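Local coordinates for ABC transporter substrate-binding protein (Bradyrhizobium japonicum, PDB 4I1D) that probably captures small solutes in the periplasm for an ABC importer, the family being linked to polyamines, and binds D-malate in the crystal, at residues Pro262-Phe275 against Glu283-Ala295. Numbering follows the deposited sequence.
Sequences PLHIDYGPGNPKAF and ERAAQLPSEPANA. With SO4 (sulfate ion), chain J.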
ATOM      1  N   PRO A 262      11.799  -9.147 -48.379  1.00 58.09           N
ATOM      2  CA  PRO A 262      11.942  -7.713 -48.679  1.00 57.89           C
ATOM      3  C   PRO A 262      11.157  -7.272 -49.908  1.00 60.22           C
ATOM      4  O   PRO A 262      11.165  -6.094 -50.262  1.00 56.88           O
ATOM      5  CB  PRO A 262      13.442  -7.558 -48.943  1.00 61.67           C
ATOM      6  CG  PRO A 262      13.910  -8.915 -49.310  1.00 65.53           C
ATOM      7  CD  PRO A 262      13.084  -9.855 -48.484  1.00 56.86           C
ATOM      8  N   LEU A 263      10.495  -8.201 -50.579  1.00 58.48           N
ATOM      9  CA  LEU A 263       9.604  -7.796 -51.650  1.00 59.68           C
ATOM     10  C   LEU A 263       8.312  -7.258 -51.032  1.00 63.58           C
ATOM     11  O   LEU A 263       7.521  -6.581 -51.691  1.00 66.20           O
ATOM     12  CB  LEU A 263       9.313  -8.963 -52.592  1.00 60.43           C
ATOM     13  CG  LEU A 263      10.494  -9.463 -53.427  1.00 61.93           C
ATOM     14  CD1 LEU A 263      10.004 -10.387 -54.540  1.00 58.37           C
ATOM     15  CD2 LEU A 263      11.239  -8.293 -54.019  1.00 62.31           C
ATOM     16  N   HIS A 264       8.114  -7.546 -49.749  1.00 57.66           N
ATOM     17  CA  HIS A 264       6.831  -7.276 -49.112  1.00 63.13           C
ATOM     18  C   HIS A 264       6.946  -6.353 -47.909  1.00 64.93           C
ATOM     19  O   HIS A 264       5.946  -5.841 -47.398  1.00 61.95           O
ATOM     20  CB  HIS A 264       6.143  -8.593 -48.743  1.00 56.97           C
ATOM     21  CG  HIS A 264       5.720  -9.389 -49.943  1.00 60.90           C
ATOM     22  ND1 HIS A 264       6.357 -10.544 -50.336  1.00 59.73           N
ATOM     23  CD2 HIS A 264       4.747  -9.163 -50.858  1.00 58.30           C
ATOM     24  CE1 HIS A 264       5.786 -11.008 -51.436  1.00 66.26           C
ATOM     25  NE2 HIS A 264       4.806 -10.189 -51.773  1.00 65.18           N
ATOM     26  N   ILE A 265       8.174  -6.131 -47.469  1.00 54.29           N
ATOM     27  CA  ILE A 265       8.416  -5.268 -46.329  1.00 47.38           C
ATOM     28  C   ILE A 265       9.876  -4.843 -46.316  1.00 50.81           C
ATOM     29  O   ILE A 265      10.742  -5.555 -46.820  1.00 51.34           O
ATOM     30  CB  ILE A 265       8.010  -5.954 -45.007  1.00 50.66           C
ATOM     31  CG1 ILE A 265       7.859  -4.918 -43.888  1.00 54.86           C
ATOM     32  CG2 ILE A 265       8.988  -7.087 -44.653  1.00 45.05           C
ATOM     33  CD1 ILE A 265       7.234  -5.474 -42.633  1.00 58.13           C
ATOM     34  N   ASP A 266      10.125  -3.668 -45.752  1.00 57.60           N
ATOM     35  CA  ASP A 266      11.437  -3.032 -45.771  1.00 55.55           C
ATOM     36  C   ASP A 266      12.427  -3.637 -44.761  1.00 54.96           C
ATOM     37  O   ASP A 266      13.105  -2.910 -44.032  1.00 54.79           O
ATOM     38  CB  ASP A 266      11.267  -1.531 -45.506  1.00 65.33           C
ATOM     39  CG  ASP A 266      12.514  -0.739 -45.826  1.00 84.94           C
ATOM     40  OD1 ASP A 266      13.237  -1.140 -46.766  1.00 91.63           O
ATOM     41  OD2 ASP A 266      12.772   0.278 -45.138  1.00 87.97           O
ATOM     42  N   TYR A 267      12.505  -4.962 -44.706  1.00 50.42           N
ATOM     43  CA  TYR A 267      13.470  -5.614 -43.829  1.00 47.79           C
ATOM     44  C   TYR A 267      14.413  -6.452 -44.667  1.00 58.07           C
ATOM     45  O   TYR A 267      14.073  -6.841 -45.782  1.00 67.23           O
ATOM     46  CB  TYR A 267      12.764  -6.454 -42.764  1.00 42.45           C
ATOM     47  CG  TYR A 267      11.948  -5.597 -41.817  1.00 52.36           C
ATOM     48  CD1 TYR A 267      12.425  -4.364 -41.394  1.00 52.05           C
ATOM     49  CD2 TYR A 267      10.691  -6.004 -41.365  1.00 59.69           C
ATOM     50  CE1 TYR A 267      11.683  -3.555 -40.532  1.00 63.14           C
ATOM     51  CE2 TYR A 267       9.937  -5.194 -40.497  1.00 63.75           C
ATOM     52  CZ  TYR A 267      10.444  -3.970 -40.088  1.00 69.64           C
ATOM     53  OH  TYR A 267       9.725  -3.156 -39.231  1.00 81.90           O
ATOM     54  N   GLY A 268      15.608  -6.701 -44.144  1.00 55.86           N
ATOM     55  CA  GLY A 268      16.620  -7.436 -44.879  1.00 55.27           C
ATOM     56  C   GLY A 268      16.523  -8.919 -44.599  1.00 58.56           C
ATOM     57  O   GLY A 268      16.035  -9.319 -43.540  1.00 57.11           O
ATOM     58  N   PRO A 269      16.992  -9.748 -45.545  1.00 51.17           N
ATOM     59  CA  PRO A 269      16.932 -11.201 -45.341  1.00 56.80           C
ATOM     60  C   PRO A 269      17.965 -11.662 -44.308  1.00 53.46           C
ATOM     61  O   PRO A 269      19.118 -11.234 -44.373  1.00 52.34           O
ATOM     62  CB  PRO A 269      17.267 -11.765 -46.736  1.00 55.38           C
ATOM     63  CG  PRO A 269      18.149 -10.732 -47.358  1.00 51.50           C
ATOM     64  CD  PRO A 269      17.705  -9.381 -46.782  1.00 54.27           C
ATOM     65  N   GLY A 270      17.554 -12.502 -43.362  1.00 46.61           N
ATOM     66  CA  GLY A 270      18.495 -13.098 -42.427  1.00 43.74           C
ATOM     67  C   GLY A 270      19.580 -13.890 -43.151  1.00 53.36           C
ATOM     68  O   GLY A 270      20.725 -13.945 -42.703  1.00 57.56           O
ATOM     69  N   ASN A 271      19.225 -14.508 -44.275  1.00 47.89           N
ATOM     70  CA  ASN A 271      20.187 -15.290 -45.046  1.00 52.04           C
ATOM     71  C   ASN A 271      20.761 -14.462 -46.179  1.00 58.54           C
ATOM     72  O   ASN A 271      20.080 -14.209 -47.175  1.00 59.96           O
ATOM     73  CB  ASN A 271      19.536 -16.562 -45.605  1.00 57.91           C
ATOM     74  CG  ASN A 271      20.535 -17.467 -46.325  1.00 58.42           C
ATOM     75  OD1 ASN A 271      21.638 -17.047 -46.689  1.00 56.54           O
ATOM     76  ND2 ASN A 271      20.145 -18.714 -46.535  1.00 59.68           N
ATOM     77  N   PRO A 272      22.022 -14.039 -46.033  1.00 65.78           N
ATOM     78  CA  PRO A 272      22.656 -13.175 -47.033  1.00 67.07           C
ATOM     79  C   PRO A 272      22.717 -13.823 -48.421  1.00 68.28           C
ATOM     80  O   PRO A 272      22.897 -13.104 -49.407  1.00 69.63           O
ATOM     81  CB  PRO A 272      24.061 -12.941 -46.459  1.00 66.14           C
ATOM     82  CG  PRO A 272      24.285 -14.082 -45.523  1.00 66.18           C
ATOM     83  CD  PRO A 272      22.942 -14.385 -44.938  1.00 63.91           C
ATOM     84  N   LYS A 273      22.558 -15.142 -48.499  1.00 64.93           N
ATOM     85  CA  LYS A 273      22.515 -15.827 -49.791  1.00 72.68           C
ATOM     86  C   LYS A 273      21.330 -15.352 -50.631  1.00 69.06           C
ATOM     87  O   LYS A 273      21.344 -15.463 -51.858  1.00 65.63           O
ATOM     88  CB  LYS A 273      22.448 -17.349 -49.619  1.00 81.73           C
ATOM     89  CG  LYS A 273      23.757 -17.999 -49.197  1.00 89.68           C
ATOM     90  CD  LYS A 273      24.151 -19.120 -50.153  1.00 96.72           C
ATOM     91  CE  LYS A 273      25.452 -19.788 -49.717  1.00100.01           C
ATOM     92  NZ  LYS A 273      26.064 -20.614 -50.801  1.00101.04           N
ATOM     93  N   ALA A 274      20.307 -14.826 -49.966  1.00 59.97           N
ATOM     94  CA  ALA A 274      19.139 -14.294 -50.662  1.00 61.19           C
ATOM     95  C   ALA A 274      19.518 -13.272 -51.738  1.00 60.56           C
ATOM     96  O   ALA A 274      18.850 -13.165 -52.760  1.00 64.63           O
ATOM     97  CB  ALA A 274      18.177 -13.669 -49.665  1.00 56.08           C
ATOM     98  N   PHE A 275      20.587 -12.517 -51.496  1.00 57.88           N
ATOM     99  CA  PHE A 275      21.002 -11.449 -52.400  1.00 62.05           C
ATOM    100  C   PHE A 275      21.631 -11.968 -53.677  1.00 67.90           C
ATOM    101  O   PHE A 275      21.819 -11.214 -54.632  1.00 74.66           O
ATOM    102  CB  PHE A 275      21.993 -10.513 -51.715  1.00 61.70           C
ATOM    103  CG  PHE A 275      21.359  -9.544 -50.776  1.00 66.78           C
ATOM    104  CD1 PHE A 275      21.621  -9.606 -49.417  1.00 70.05           C
ATOM    105  CD2 PHE A 275      20.504  -8.564 -51.247  1.00 66.24           C
ATOM    106  CE1 PHE A 275      21.044  -8.706 -48.542  1.00 66.59           C
ATOM    107  CE2 PHE A 275      19.920  -7.659 -50.376  1.00 67.86           C
ATOM    108  CZ  PHE A 275      20.191  -7.732 -49.020  1.00 67.79           C
ATOM    109  N   GLU A 283      17.465  -1.533 -57.222  1.00 72.18           N
ATOM    110  CA  GLU A 283      16.759  -0.374 -56.680  1.00 76.72           C
ATOM    111  C   GLU A 283      16.080  -0.691 -55.343  1.00 70.93           C
ATOM    112  O   GLU A 283      16.002   0.159 -54.462  1.00 66.62           O
ATOM    113  CB  GLU A 283      15.703   0.118 -57.674  1.00 87.57           C
ATOM    114  CG  GLU A 283      16.028  -0.162 -59.139  1.00107.67           C
ATOM    115  CD  GLU A 283      16.836   0.953 -59.785  1.00126.20           C
ATOM    116  OE1 GLU A 283      17.104   1.971 -59.105  1.00127.87           O
ATOM    117  OE2 GLU A 283      17.199   0.812 -60.976  1.00133.21           O
ATOM    118  N   ARG A 284      15.583  -1.916 -55.206  1.00 67.16           N
ATOM    119  CA  ARG A 284      14.884  -2.331 -53.993  1.00 65.96           C
ATOM    120  C   ARG A 284      15.859  -2.689 -52.876  1.00 62.05           C
ATOM    121  O   ARG A 284      15.631  -2.358 -51.709  1.00 60.16           O
ATOM    122  CB  ARG A 284      13.952  -3.516 -54.284  1.00 60.87           C
ATOM    123  CG  ARG A 284      13.273  -4.111 -53.049  1.00 62.97           C
ATOM    124  CD  ARG A 284      12.452  -3.058 -52.321  1.00 67.78           C
ATOM    125  NE  ARG A 284      11.833  -3.563 -51.097  1.00 70.32           N
ATOM    126  CZ  ARG A 284      11.316  -2.784 -50.147  1.00 76.12           C
ATOM    127  NH1 ARG A 284      11.359  -1.463 -50.278  1.00 81.90           N
ATOM    128  NH2 ARG A 284      10.766  -3.322 -49.062  1.00 70.26           N
ATOM    129  N   ALA A 285      16.939  -3.376 -53.234  1.00 61.61           N
ATOM    130  CA  ALA A 285      17.954  -3.760 -52.257  1.00 65.12           C
ATOM    131  C   ALA A 285      18.544  -2.524 -51.586  1.00 66.30           C
ATOM    132  O   ALA A 285      18.824  -2.527 -50.380  1.00 62.55           O
ATOM    133  CB  ALA A 285      19.050  -4.573 -52.927  1.00 67.98           C
ATOM    134  N   ALA A 286      18.716  -1.469 -52.381  1.00 61.61           N
ATOM    135  CA  ALA A 286      19.322  -0.224 -51.914  1.00 72.27           C
ATOM    136  C   ALA A 286      18.562   0.411 -50.751  1.00 72.94           C
ATOM    137  O   ALA A 286      19.048   1.366 -50.134  1.00 72.25           O
ATOM    138  CB  ALA A 286      19.445   0.771 -53.073  1.00 69.83           C
ATOM    139  N   GLN A 287      17.373  -0.118 -50.460  1.00 61.83           N
ATOM    140  CA  GLN A 287      16.512   0.436 -49.419  1.00 54.16           C
ATOM    141  C   GLN A 287      16.514  -0.421 -48.165  1.00 54.71           C
ATOM    142  O   GLN A 287      15.857  -0.083 -47.178  1.00 53.50           O
ATOM    143  CB  GLN A 287      15.078   0.585 -49.937  1.00 61.96           C
ATOM    144  CG  GLN A 287      14.942   1.590 -51.080  1.00 78.11           C
ATOM    145  CD  GLN A 287      13.619   1.478 -51.819  1.00 92.52           C
ATOM    146  OE1 GLN A 287      12.916   0.468 -51.721  1.00 95.55           O
ATOM    147  NE2 GLN A 287      13.275   2.520 -52.572  1.00 98.06           N
ATOM    148  N   LEU A 288      17.254  -1.525 -48.199  1.00 53.24           N
ATOM    149  CA  LEU A 288      17.173  -2.515 -47.128  1.00 56.48           C
ATOM    150  C   LEU A 288      18.241  -2.289 -46.073  1.00 56.16           C
ATOM    151  O   LEU A 288      19.338  -1.822 -46.384  1.00 56.70           O
ATOM    152  CB  LEU A 288      17.273  -3.941 -47.688  1.00 56.22           C
ATOM    153  CG  LEU A 288      16.254  -4.343 -48.759  1.00 53.33           C
ATOM    154  CD1 LEU A 288      16.545  -5.736 -49.279  1.00 48.32           C
ATOM    155  CD2 LEU A 288      14.835  -4.260 -48.234  1.00 49.23           C
ATOM    156  N   PRO A 289      17.917  -2.619 -44.813  1.00 56.50           N
ATOM    157  CA  PRO A 289      18.820  -2.416 -43.664  1.00 50.67           C
ATOM    158  C   PRO A 289      20.146  -3.169 -43.779  1.00 50.71           C
ATOM    159  O   PRO A 289      21.179  -2.629 -43.392  1.00 52.81           O
ATOM    160  CB  PRO A 289      18.006  -2.949 -42.477  1.00 48.05           C
ATOM    161  CG  PRO A 289      16.540  -2.781 -42.923  1.00 46.09           C
ATOM    162  CD  PRO A 289      16.585  -3.105 -44.403  1.00 46.21           C
ATOM    163  N   SER A 290      20.126  -4.384 -44.314  1.00 55.47           N
ATOM    164  CA  SER A 290      21.335  -5.205 -44.372  1.00 56.41           C
ATOM    165  C   SER A 290      22.041  -5.217 -45.727  1.00 59.61           C
ATOM    166  O   SER A 290      22.970  -6.003 -45.943  1.00 60.07           O
ATOM    167  CB  SER A 290      21.022  -6.638 -43.949  1.00 51.20           C
ATOM    168  OG  SER A 290      19.916  -7.148 -44.672  1.00 54.16           O
ATOM    169  N   GLU A 291      21.599  -4.366 -46.645  1.00 62.17           N
ATOM    170  CA  GLU A 291      22.314  -4.215 -47.905  1.00 62.29           C
ATOM    171  C   GLU A 291      23.701  -3.678 -47.556  1.00 67.95           C
ATOM    172  O   GLU A 291      23.824  -2.745 -46.756  1.00 66.76           O
ATOM    173  CB  GLU A 291      21.571  -3.263 -48.839  1.00 67.56           C
ATOM    174  CG  GLU A 291      22.120  -3.221 -50.265  1.00 84.27           C
ATOM    175  CD  GLU A 291      22.729  -1.875 -50.618  1.00 99.06           C
ATOM    176  OE1 GLU A 291      22.987  -1.631 -51.818  1.00108.20           O
ATOM    177  OE2 GLU A 291      22.951  -1.061 -49.697  1.00100.46           O
ATOM    178  N   PRO A 292      24.754  -4.276 -48.136  1.00 68.50           N
ATOM    179  CA  PRO A 292      26.133  -3.949 -47.754  1.00 66.16           C
ATOM    180  C   PRO A 292      26.413  -2.454 -47.559  1.00 65.86           C
ATOM    181  O   PRO A 292      27.006  -2.091 -46.539  1.00 62.50           O
ATOM    182  CB  PRO A 292      26.947  -4.528 -48.908  1.00 69.87           C
ATOM    183  CG  PRO A 292      26.157  -5.752 -49.293  1.00 65.99           C
ATOM    184  CD  PRO A 292      24.706  -5.357 -49.139  1.00 67.90           C
ATOM    185  N   ALA A 293      25.990  -1.603 -48.493  1.00 62.02           N
ATOM    186  CA  ALA A 293      26.292  -0.174 -48.391  1.00 63.52           C
ATOM    187  C   ALA A 293      25.534   0.518 -47.253  1.00 66.51           C
ATOM    188  O   ALA A 293      26.041   1.470 -46.655  1.00 64.67           O
ATOM    189  CB  ALA A 293      26.054   0.540 -49.723  1.00 59.79           C
ATOM    190  N   ASN A 294      24.326   0.047 -46.950  1.00 56.00           N
ATOM    191  CA  ASN A 294      23.587   0.605 -45.822  1.00 55.29           C
ATOM    192  C   ASN A 294      24.150   0.114 -44.504  1.00 56.98           C
ATOM    193  O   ASN A 294      24.237   0.870 -43.540  1.00 55.39           O
ATOM    194  CB  ASN A 294      22.093   0.289 -45.909  1.00 54.39           C
ATOM    195  CG  ASN A 294      21.403   1.078 -47.000  1.00 60.92           C
ATOM    196  OD1 ASN A 294      21.831   2.175 -47.332  1.00 68.10           O
ATOM    197  ND2 ASN A 294      20.339   0.520 -47.572  1.00 62.21           N
ATOM    198  N   ALA A 295      24.527  -1.160 -44.477  1.00 62.07           N
ATOM    199  CA  ALA A 295      25.099  -1.778 -43.287  1.00 60.09           C
ATOM    200  C   ALA A 295      26.386  -1.071 -42.871  1.00 64.07           C
ATOM    201  O   ALA A 295      26.660  -0.910 -41.676  1.00 60.45           O
ATOM    202  CB  ALA A 295      25.373  -3.253 -43.542  1.00 53.56           C
TER
HETATM  203  S   SO4 J 406       7.843  -1.107 -47.318  0.90125.75           S
HETATM  204  O1  SO4 J 406       7.600  -2.217 -48.237  0.90126.13           O
HETATM  205  O2  SO4 J 406       8.306  -1.625 -46.034  0.90124.65           O
HETATM  206  O3  SO4 J 406       8.861  -0.229 -47.893  0.90125.35           O
HETATM  207  O4  SO4 J 406       6.607  -0.354 -47.106  0.90123.04           O
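The CA atoms of Gly268 and Ser290 come nearest, 5.2 Å apart, where the type I beta turn from Leu288 to Glu291 passes the short strand 268-269. Arg284 supplies the polar grip: its side chain leaves the helix with CG anti to the backbone N (chi1 174°), bends at chi2 (58°), and presents NE and NH2 side-on to the carbonyl of Pro262. Both nitrogens hydrogen-bond that one oxygen, which lies in the guanidinium plane; Arg284 NE to Pro262 O measures 2.7 Å and runs nearly along the C=O axis. Arg284 NH1 turns back to Gln287 OE1 of its own segment (2.9 Å). An alanine in place of Arg284 would probably leave the Pro262 carbonyl without either donor and Gln287 OE1 without its mate. Leu288 sets CD2 against one guanidinium face, offset toward its rim, while CD1 meets Pro262 CB at 3.6 Å and Phe275 CE2 at 4.0 Å; Ala285 CB also borders this ring. In this type II periplasmic binding protein, segment 262-275 joins strand 100-112 through backbone hydrogen bonds of Gly268 with Phe104, and the Tyr267 side chain lies about 6 Å from that of Arg208 in the malate pocket. The carboxylate of Asp266 stays at long range from the guanidinium, OD1 to Arg284 NH1 4.0 Å, a long salt bridge in which no N-H points at the oxygen; its OD2 takes a hydrogen bond from Asn206. A sulfate, probably from the crystallisation liquor, is bonded weakly by Asp266 N. Ser290 OG lies against Gly268 CA (3.3 Å), buried with no polar partner in the model.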